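ABC-type transport auxiliary lipoprotein component domain-containing protein (Xanthomonas campestris pv. campestris, PDB 2IQI) is of unknown function but probably serves as the auxiliary lipoprotein component of an ABC-type transport system. Local coordinates at residues Val17-Thr20 against Ala24-Gln27. Residues are numbered along the deposited sequence; the frame is centred on the assembly and turned at random.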
loop_
_atom_site.group_PDB
_atom_site.type_symbol
_atom_site.label_atom_id
_atom_site.label_comp_id
_atom_site.label_asym_id
_atom_site.label_seq_id
_atom_site.Cartn_x
_atom_site.Cartn_y
_atom_site.Cartn_z
ATOM N N VAL A 17 -11.029 -2.102 0.639
ATOM C CA VAL A 17 -10.367 -0.873 0.945
ATOM C C VAL A 17 -11.068 0.214 0.178
ATOM O O VAL A 17 -10.895 0.348 -1.022
ATOM C CB VAL A 17 -8.875 -0.903 0.542
ATOM C CG1 VAL A 17 -8.291 0.497 0.549
ATOM C CG2 VAL A 17 -8.097 -1.812 1.450
ATOM N N ARG A 18 -11.845 0.997 0.914
ATOM C CA ARG A 18 -12.425 2.259 0.449
ATOM C C ARG A 18 -11.699 3.444 1.116
ATOM O O ARG A 18 -11.665 3.559 2.334
ATOM C CB ARG A 18 -13.942 2.249 0.715
ATOM C CG ARG A 18 -14.552 0.903 0.313
ATOM C CD ARG A 18 -16.011 0.942 -0.089
ATOM N NE ARG A 18 -16.387 -0.267 -0.829
ATOM C CZ ARG A 18 -16.227 -0.454 -2.149
ATOM N NH1 ARG A 18 -15.677 0.469 -2.936
ATOM N NH2 ARG A 18 -16.616 -1.601 -2.694
ATOM N N VAL A 19 -11.074 4.298 0.312
ATOM C CA VAL A 19 -10.324 5.439 0.874
ATOM C C VAL A 19 -11.122 6.728 0.795
ATOM O O VAL A 19 -11.523 7.170 -0.287
ATOM C CB VAL A 19 -8.996 5.646 0.195
ATOM C CG1 VAL A 19 -8.433 6.957 0.578
ATOM C CG2 VAL A 19 -8.052 4.549 0.595
ATOM N N THR A 20 -11.348 7.311 1.968
ATOM C CA THR A 20 -12.116 8.526 2.097
ATOM C C THR A 20 -11.284 9.709 1.621
ATOM O O THR A 20 -10.215 9.982 2.173
ATOM C CB THR A 20 -12.553 8.784 3.574
ATOM O OG1 THR A 20 -13.303 7.665 4.064
ATOM C CG2 THR A 20 -13.398 10.078 3.704
ATOM N N ALA A 24 -8.557 18.459 2.202
ATOM C CA ALA A 24 -7.399 19.301 1.998
ATOM C C ALA A 24 -6.439 18.830 0.910
ATOM O O ALA A 24 -5.331 19.399 0.760
ATOM C CB ALA A 24 -6.670 19.510 3.314
ATOM N N TRP A 25 -6.817 17.790 0.173
ATOM C CA TRP A 25 -5.972 17.362 -0.917
ATOM C C TRP A 25 -6.223 18.308 -2.079
ATOM O O TRP A 25 -7.386 18.558 -2.432
ATOM C CB TRP A 25 -6.270 15.928 -1.352
ATOM C CG TRP A 25 -5.926 14.836 -0.343
ATOM C CD1 TRP A 25 -5.082 14.929 0.726
ATOM C CD2 TRP A 25 -6.390 13.476 -0.359
ATOM N NE1 TRP A 25 -5.014 13.738 1.384
ATOM C CE2 TRP A 25 -5.803 12.824 0.744
ATOM C CE3 TRP A 25 -7.238 12.746 -1.205
ATOM C CZ2 TRP A 25 -6.059 11.487 1.049
ATOM C CZ3 TRP A 25 -7.488 11.405 -0.896
ATOM C CH2 TRP A 25 -6.906 10.798 0.225
ATOM N N PRO A 26 -5.142 18.803 -2.719
ATOM C CA PRO A 26 -5.340 19.634 -3.897
ATOM C C PRO A 26 -6.078 18.844 -4.970
ATOM O O PRO A 26 -5.846 17.616 -5.135
ATOM C CB PRO A 26 -3.913 19.924 -4.375
ATOM C CG PRO A 26 -3.104 18.843 -3.809
ATOM C CD PRO A 26 -3.720 18.551 -2.474
ATOM N N GLN A 27 -6.992 19.546 -5.649
ATOM C CA GLN A 27 -7.561 19.107 -6.914
ATOM C C GLN A 27 -6.559 19.449 -7.994
ATOM O O GLN A 27 -6.229 20.612 -8.160
ATOM C CB GLN A 27 -8.873 19.814 -7.175
ATOM C CG GLN A 27 -9.632 19.193 -8.325
ATOM C CD GLN A 27 -11.137 19.270 -8.139
ATOM O OE1 GLN A 27 -11.684 20.319 -7.749
ATOM N NE2 GLN A 27 -11.821 18.154 -8.412
#
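With chi1 at -67°, W25 sets CG anti to its own carbonyl carbon and beside the backbone N, and the indole reaches back along the loop toward 17-20. V19 meets it with CG1, the methyl that lies anti to the backbone N (chi1 167°). CG1 of V19 comes up at the edge of the six-membered ring, near its plane, and stands 4.1 Å from W25 CH2. The two side chains cross at about a right angle, and the apolar touch is confined to this one methyl and the far corner of the indole. The same CH2 of W25 lies 3.9 Å from the carbonyl O of T20, which approaches obliquely. The indole bridges much of the distance between the backbones, whose nearest CA atoms, those of T20 and W25, are 11.2 Å apart. Both segments belong to the long irregular connection between strands 11-13 and 31-34, which runs over the helical side of this alpha/beta domain of the ABC-type transport auxiliary lipoprotein family. There V19 and W25 are buried against the long C-terminal helix 155-185, V19 on T171 and W25 on V174, and V19 also touches A80 of helix 69-82, while T20 stays exposed. At the backbone end of the residue, W25 O takes a weak hydrogen bond from K86 NZ.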